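Local structure of mannan endo-1,6-alpha-mannosidase (Chaetomium thermophilum, 6RY0) at residues A[26-30]-A[357-361]; A[42-46]-A[366-370]. The protein probably cleaves alpha-1,6-mannosidic linkages and may transfer the glycan, as a family 76 glycoside hydrolase with a likely part in attaching GPI-anchored glycoproteins to the fungal cell wall. One frame throughout, in Å; residues are numbered along the deposited sequence. Where two conformers were deposited one is given.

Contact 1. Residues A[26-30]-A[357-361]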
ATOM      1  N   GLN A  26      27.384   8.005  -8.247  1.00 22.00           N
ATOM      2  CA  GLN A  26      26.188   7.901  -7.411  1.00 19.64           C
ATOM      3  C   GLN A  26      26.221   9.005  -6.351  1.00 17.34           C
ATOM      4  O   GLN A  26      27.291   9.407  -5.898  1.00 19.32           O
ATOM      5  CB  GLN A  26      26.157   6.499  -6.796  1.00 20.59           C
ATOM      6  CG  GLN A  26      25.135   6.169  -5.770  1.00 20.67           C
ATOM      7  CD  GLN A  26      25.230   4.708  -5.366  1.00 19.77           C
ATOM      8  OE1 GLN A  26      25.342   3.831  -6.213  1.00 20.35           O
ATOM      9  NE2 GLN A  26      25.187   4.447  -4.070  1.00 20.21           N
ATOM     10  N   TYR A  27      25.053   9.509  -5.979  1.00 14.30           N
ATOM     11  CA  TYR A  27      24.925  10.583  -5.012  1.00 12.78           C
ATOM     12  C   TYR A  27      24.743  10.022  -3.597  1.00 12.11           C
ATOM     13  O   TYR A  27      25.466  10.372  -2.665  1.00 15.23           O
ATOM     14  CB  TYR A  27      23.765  11.482  -5.422  1.00 11.36           C
ATOM     15  CG  TYR A  27      23.539  12.695  -4.566  1.00 10.56           C
ATOM     16  CD1 TYR A  27      22.879  12.592  -3.349  1.00 10.41           C
ATOM     17  CD2 TYR A  27      23.969  13.945  -4.982  1.00 11.47           C
ATOM     18  CE1 TYR A  27      22.615  13.703  -2.571  1.00 10.88           C
ATOM     19  CE2 TYR A  27      23.712  15.066  -4.239  1.00 10.83           C
ATOM     20  CZ  TYR A  27      23.042  14.944  -3.008  1.00 10.37           C
ATOM     21  OH  TYR A  27      22.737  16.015  -2.220  1.00 10.83           O
ATOM     22  N   TYR A  28      23.757   9.158  -3.423  1.00 10.94           N
ATOM     23  CA  TYR A  28      23.409   8.612  -2.126  1.00 11.19           C
ATOM     24  C   TYR A  28      24.336   7.482  -1.714  1.00 13.11           C
ATOM     25  O   TYR A  28      24.709   6.660  -2.552  1.00 16.87           O
ATOM     26  CB  TYR A  28      21.979   8.107  -2.163  1.00 10.86           C
ATOM     27  CG  TYR A  28      20.950   9.219  -2.270  1.00  9.46           C
ATOM     28  CD1 TYR A  28      20.860  10.176  -1.279  1.00 10.09           C
ATOM     29  CD2 TYR A  28      20.126   9.348  -3.378  1.00  9.92           C
ATOM     30  CE1 TYR A  28      19.919  11.199  -1.374  1.00  9.77           C
ATOM     31  CE2 TYR A  28      19.204  10.377  -3.471  1.00 10.13           C
ATOM     32  CZ  TYR A  28      19.093  11.281  -2.461  1.00  9.38           C
ATOM     33  OH  TYR A  28      18.167  12.313  -2.509  1.00 10.09           O
ATOM     34  N   LYS A  29      24.689   7.466  -0.439  1.00 11.19           N
ATOM     35  CA  LYS A  29      25.451   6.396   0.178  0.56 11.72           C
ATOM     36  C   LYS A  29      24.542   5.601   1.098  1.00 11.08           C
ATOM     37  O   LYS A  29      23.726   6.172   1.829  1.00 11.35           O
ATOM     38  CB  LYS A  29      26.606   6.977   0.990  0.56 13.61           C
ATOM     39  CG  LYS A  29      27.757   7.485   0.142  0.56 15.28           C
ATOM     40  CD  LYS A  29      28.801   8.178   1.012  0.56 16.61           C
ATOM     41  CE  LYS A  29      30.131   8.317   0.326  0.56 18.82           C
ATOM     42  NZ  LYS A  29      30.060   8.941  -1.009  0.56 20.49           N
ATOM     43  N   ILE A  30      24.710   4.283   1.099  1.00 11.22           N
ATOM     44  CA  ILE A  30      23.843   3.427   1.900  1.00 10.72           C
ATOM     45  C   ILE A  30      24.633   2.286   2.557  1.00 12.34           C
ATOM     46  O   ILE A  30      24.103   1.183   2.746  1.00 12.68           O
ATOM     47  CB  ILE A  30      22.651   2.851   1.091  1.00 10.79           C
ATOM     48  CG1 ILE A  30      23.109   2.147  -0.174  1.00 11.83           C
ATOM     49  CG2 ILE A  30      21.627   3.975   0.781  1.00 11.09           C
ATOM     50  CD1 ILE A  30      22.061   1.249  -0.793  1.00 12.89           C
ATOM     51  N   VAL A 357      19.175   3.586  -5.656  1.00  8.05           N
ATOM     52  CA  VAL A 357      20.000   4.780  -5.412  1.00  8.82           C
ATOM     53  C   VAL A 357      21.028   4.994  -6.518  1.00  8.84           C
ATOM     54  O   VAL A 357      21.390   6.133  -6.793  1.00  9.51           O
ATOM     55  CB  VAL A 357      20.659   4.830  -4.047  1.00  9.68           C
ATOM     56  CG1 VAL A 357      19.621   4.946  -2.941  1.00 10.55           C
ATOM     57  CG2 VAL A 357      21.608   3.706  -3.789  1.00 10.61           C
ATOM     58  N   LYS A 358      21.483   3.942  -7.191  0.95  8.55           N
ATOM     59  CA  LYS A 358      22.471   4.114  -8.269  0.95  9.60           C
ATOM     60  C   LYS A 358      21.946   5.023  -9.374  0.95  9.09           C
ATOM     61  O   LYS A 358      22.740   5.732  -9.995  0.95 11.02           O
ATOM     62  CB  LYS A 358      22.873   2.761  -8.831  0.95 11.38           C
ATOM     63  CG  LYS A 358      23.831   2.827  -9.991  0.95 16.66           C
ATOM     64  CD  LYS A 358      25.231   3.046  -9.526  0.95 22.10           C
ATOM     65  CE  LYS A 358      26.213   3.012 -10.693  0.95 25.61           C
ATOM     66  NZ  LYS A 358      27.576   3.391 -10.249  0.95 28.25           N
ATOM     67  N   GLN A 359      20.626   5.016  -9.624  1.00  8.43           N
ATOM     68  CA  GLN A 359      20.059   5.834 -10.665  1.00  8.60           C
ATOM     69  C   GLN A 359      19.453   7.131 -10.172  1.00  8.11           C
ATOM     70  O   GLN A 359      18.949   7.905 -10.989  1.00  9.04           O
ATOM     71  CB  GLN A 359      19.099   5.045 -11.569  1.00  9.12           C
ATOM     72  CG  GLN A 359      17.882   4.449 -10.873  1.00  8.80           C
ATOM     73  CD  GLN A 359      16.779   5.463 -10.602  1.00  8.43           C
ATOM     74  OE1 GLN A 359      16.273   6.125 -11.519  1.00  8.90           O
ATOM     75  NE2 GLN A 359      16.398   5.593  -9.347  1.00  8.37           N
ATOM     76  N   CYS A 360      19.562   7.436  -8.873  1.00  7.99           N
ATOM     77  CA  CYS A 360      19.124   8.734  -8.362  1.00  8.13           C
ATOM     78  C   CYS A 360      20.262   9.736  -8.523  1.00  8.34           C
ATOM     79  O   CYS A 360      20.918  10.141  -7.560  1.00  8.83           O
ATOM     80  CB  CYS A 360      18.678   8.664  -6.919  1.00  8.48           C
ATOM     81  SG  CYS A 360      17.160   7.719  -6.627  1.00  8.22           S
ATOM     82  N   VAL A 361      20.483  10.134  -9.780  1.00  8.72           N
ATOM     83  CA  VAL A 361      21.595  10.994 -10.153  1.00  9.21           C
ATOM     84  C   VAL A 361      21.147  12.058 -11.148  1.00  9.61           C
ATOM     85  O   VAL A 361      21.981  12.717 -11.762  1.00 11.12           O
ATOM     86  CB  VAL A 361      22.761  10.191 -10.745  1.00 10.42           C
ATOM     87  CG1 VAL A 361      23.368   9.293  -9.687  1.00 11.82           C
ATOM     88  CG2 VAL A 361      22.350   9.401 -11.977  1.00 10.69           C
TER
HETATM   89  O   HOH W   1      22.425   8.477  -5.948  1.00 11.11           O

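Contact 2. Residues A[42-46]-A[366-370]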
ATOM      1  N   THR A  42      17.298  12.873   3.125  1.00  8.12           N
ATOM      2  CA  THR A  42      17.305  13.687   1.914  1.00  8.29           C
ATOM      3  C   THR A  42      16.236  13.250   0.938  1.00  7.59           C
ATOM      4  O   THR A  42      15.567  14.093   0.315  1.00  7.92           O
ATOM      5  CB  THR A  42      18.714  13.639   1.276  1.00  9.62           C
ATOM      6  OG1 THR A  42      19.699  14.025   2.240  1.00 12.10           O
ATOM      7  CG2 THR A  42      18.802  14.510   0.042  1.00  9.73           C
ATOM      8  N   LEU A  43      16.017  11.945   0.830  1.00  7.23           N
ATOM      9  CA  LEU A  43      14.942  11.434  -0.015  1.00  7.24           C
ATOM     10  C   LEU A  43      13.579  11.877   0.529  1.00  7.09           C
ATOM     11  O   LEU A  43      12.644  12.160  -0.250  1.00  7.36           O
ATOM     12  CB  LEU A  43      15.015   9.912  -0.093  1.00  7.19           C
ATOM     13  CG  LEU A  43      16.164   9.388  -0.954  1.00  7.29           C
ATOM     14  CD1 LEU A  43      16.486   7.959  -0.572  1.00  7.91           C
ATOM     15  CD2 LEU A  43      15.826   9.504  -2.410  1.00  8.22           C
ATOM     16  N   ALA A  44      13.427  11.943   1.846  1.00  7.21           N
ATOM     17  CA  ALA A  44      12.184  12.397   2.447  1.00  7.36           C
ATOM     18  C   ALA A  44      11.942  13.870   2.105  1.00  7.16           C
ATOM     19  O   ALA A  44      10.803  14.291   1.880  1.00  7.59           O
ATOM     20  CB  ALA A  44      12.184  12.153   3.955  1.00  7.72           C
ATOM     21  N   TYR A  45      13.001  14.667   2.100  1.00  7.57           N
ATOM     22  CA  TYR A  45      12.924  16.071   1.691  1.00  7.68           C
ATOM     23  C   TYR A  45      12.501  16.173   0.227  1.00  7.09           C
ATOM     24  O   TYR A  45      11.584  16.922  -0.099  1.00  7.70           O
ATOM     25  CB  TYR A  45      14.306  16.725   1.956  1.00  8.20           C
ATOM     26  CG  TYR A  45      14.374  18.154   1.488  1.00  8.03           C
ATOM     27  CD1 TYR A  45      14.663  18.466   0.173  1.00  9.08           C
ATOM     28  CD2 TYR A  45      14.148  19.209   2.390  1.00  8.92           C
ATOM     29  CE1 TYR A  45      14.671  19.833  -0.238  1.00  9.72           C
ATOM     30  CE2 TYR A  45      14.172  20.537   1.985  1.00 10.01           C
ATOM     31  CZ  TYR A  45      14.389  20.822   0.688  1.00  9.83           C
ATOM     32  OH  TYR A  45      14.377  22.123   0.243  1.00 11.23           O
ATOM     33  N   ASP A  46      13.175  15.456  -0.668  1.00  7.38           N
ATOM     34  CA  ASP A  46      12.852  15.566  -2.082  1.00  7.75           C
ATOM     35  C   ASP A  46      11.448  15.097  -2.387  1.00  7.64           C
ATOM     36  O   ASP A  46      10.783  15.692  -3.230  1.00  8.60           O
ATOM     37  CB  ASP A  46      13.857  14.814  -2.942  1.00  7.78           C
ATOM     38  CG  ASP A  46      15.107  15.622  -3.245  1.00  8.57           C
ATOM     39  OD1 ASP A  46      15.177  16.797  -2.818  1.00  9.73           O
ATOM     40  OD2 ASP A  46      16.020  15.079  -3.941  1.00  9.50           O
ATOM     41  N   GLY A 366      21.352  16.607  -9.338  1.00 10.46           N
ATOM     42  CA  GLY A 366      22.356  15.552  -9.232  1.00 10.61           C
ATOM     43  C   GLY A 366      21.900  14.358  -8.399  1.00  9.34           C
ATOM     44  O   GLY A 366      22.669  13.425  -8.214  1.00  9.40           O
ATOM     45  N   ARG A 367      20.653  14.372  -7.932  1.00  8.84           N
ATOM     46  CA  ARG A 367      20.143  13.291  -7.093  1.00  8.55           C
ATOM     47  C   ARG A 367      18.703  12.959  -7.439  1.00  8.28           C
ATOM     48  O   ARG A 367      18.062  12.200  -6.709  1.00  8.42           O
ATOM     49  CB  ARG A 367      20.276  13.646  -5.613  1.00  9.09           C
ATOM     50  CG  ARG A 367      19.369  14.776  -5.168  1.00  9.22           C
ATOM     51  CD  ARG A 367      19.723  15.269  -3.772  1.00  9.19           C
ATOM     52  NE  ARG A 367      18.679  16.113  -3.266  1.00  9.39           N
ATOM     53  CZ  ARG A 367      18.791  16.986  -2.271  1.00  9.45           C
ATOM     54  NH1 ARG A 367      19.958  17.257  -1.718  1.00  9.75           N
ATOM     55  NH2 ARG A 367      17.699  17.593  -1.821  1.00  9.93           N
ATOM     56  N   ARG A 368      18.183  13.471  -8.548  1.00  8.43           N
ATOM     57  CA  ARG A 368      16.788  13.209  -8.884  1.00  8.59           C
ATOM     58  C   ARG A 368      16.626  11.725  -9.206  1.00  8.18           C
ATOM     59  O   ARG A 368      17.459  11.128  -9.884  1.00  8.47           O
ATOM     60  CB  ARG A 368      16.344  14.090 -10.050  1.00  9.98           C
ATOM     61  CG  ARG A 368      14.862  14.001 -10.435  1.00 11.79           C
ATOM     62  CD  ARG A 368      14.515  14.937 -11.621  1.00 15.04           C
ATOM     63  NE  ARG A 368      13.099  14.851 -11.907  1.00 16.71           N
ATOM     64  CZ  ARG A 368      12.455  15.102 -13.031  1.00 18.16           C
ATOM     65  NH1 ARG A 368      13.063  15.366 -14.176  1.00 21.38           N
ATOM     66  NH2 ARG A 368      11.123  14.933 -12.993  1.00 17.93           N
ATOM     67  N   CYS A 369      15.512  11.149  -8.751  1.00  8.08           N
ATOM     68  CA  CYS A 369      15.254   9.719  -8.896  1.00  8.26           C
ATOM     69  C   CYS A 369      14.300   9.419 -10.043  1.00  8.12           C
ATOM     70  O   CYS A 369      13.226   9.994 -10.159  1.00  9.12           O
ATOM     71  CB  CYS A 369      14.651   9.162  -7.608  1.00  8.44           C
ATOM     72  SG  CYS A 369      15.752   9.146  -6.163  1.00  8.27           S
ATOM     73  N   GLY A 370      14.697   8.420 -10.828  1.00  8.40           N
ATOM     74  CA  GLY A 370      13.814   7.813 -11.806  1.00  8.55           C
ATOM     75  C   GLY A 370      13.317   6.455 -11.339  1.00  7.78           C
ATOM     76  O   GLY A 370      13.416   6.088 -10.165  1.00  8.15           O
TER
HETATM   77  O   HOH W   2      16.396  12.473  -4.534  1.00  8.89           O

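Contact 1. Residues A[26-30]-A[357-361]
Val-357, near the C-terminal end of helix 342-358, turns its isopropyl group to the N-terminal segment 26-30, and three side chains meet it. Tyr-28 lays its CB against Val-357 CB at 4.0 Å, while Ile-30 comes tip to tip, with CD1 3.9 Å from Val-357 CG2. That same CG2 touches the amide nitrogen of Gln-26. A compact branched residue suits this spot because each methyl can serve a different neighbour. With CG beside its own backbone N (chi1 -69°), the Tyr-28 ring is carried on to Cys-360, whose CB sits at the ring edge, 3.9 Å from Tyr-28 CE2. One face of this ring receives CD1 of Tyr-27, whose hydroxyl hydrogen-bonds to Arg-367 NH1. Val-395 and Val-399 of helix 389-401 continue the apolar layer behind Cys-360 and Val-357.

Backbone polar groups of the two segments are joined through water 1. It accepts from Tyr-28 N at 2.9 Å and donates to Val-357 O at 2.7 Å and to Cys-360 O at 2.8 Å, bridging one N-H to two carbonyls of 357-361. Gln-26 runs out extended and turns its terminal amide so that NE2 bonds to Tyr-28 O of its own segment at 2.7 Å, almost straight (167°) and in the amide plane. This fixes the amide rotation and directs OE1 at the aliphatic part of Lys-358, 3.4 Å from its CD. The N-terminal segment is therefore docked by apolar fit and one shared water, with no direct hydrogen bond between the two segments.

Contact 2. Residues A[42-46]-A[366-370]
Asp-46 OD2 is gripped twice: by Arg-367 NE at 2.9 Å, and by water 2, which donates to it at 2.7 Å. The same water donates to Arg-367 O, so it links the carboxylate to the backbone of its partner. The other oxygen, Asp-46 OD1, takes Arg-367 NH2 at 2.8 Å in a nearly straight bond (171°), completing a side-on, two-nitrogen salt bridge. The fit is twisted, with carboxylate and guanidinium planes 42° apart; OD1 lies close to the guanidinium plane, yet NH2 approaches it from above the carboxylate.

Arginine suits the place by length and flatness. With CG between its backbone N and carbonyl carbon (chi1 68°), the chain then runs extended to NE, spanning from loop to helix 33-48, where Thr-42 CG2 rests over one guanidinium face, 3.4 Å from Arg-367 CZ. Tyr-45 stands at the guanidinium edge. A classic beta bulge at Arg-367 and Arg-368, opposite Gly-362, accompanies the divergence of the two arginines, the second of which pairs with Asp-380. Deeper in, Leu-43 CD2 packs on Cys-369 SG at 3.8 Å.

A methionine in place of Arg-367 would probably leave the Asp-46 carboxylate without its countercharge and Tyr-27 OH without its NH1 partner. Loop and helix are thus joined by a charged clamp at the outside and by leucine against disulfide sulfur within.

From the N terminus the chain runs through 26-30 into helix 33-48, which carries 42-46, and after some 310 residues returns through the end of helix 342-358 and the loop at 366-370. Contacts 1 and 2 each close a loop of over 300 residues, and the loops cross because their segments alternate. With centres about 9 Å apart, the contacts are stitched together by the Cys-360 to Cys-369 disulfide and by the tyrosine-arginine pair. Together they tie the start of the chain to the end of helix 342-358, and helix 33-48 to the loop that follows it, consistent with closure of the (alpha/alpha)6 barrel known for family 76.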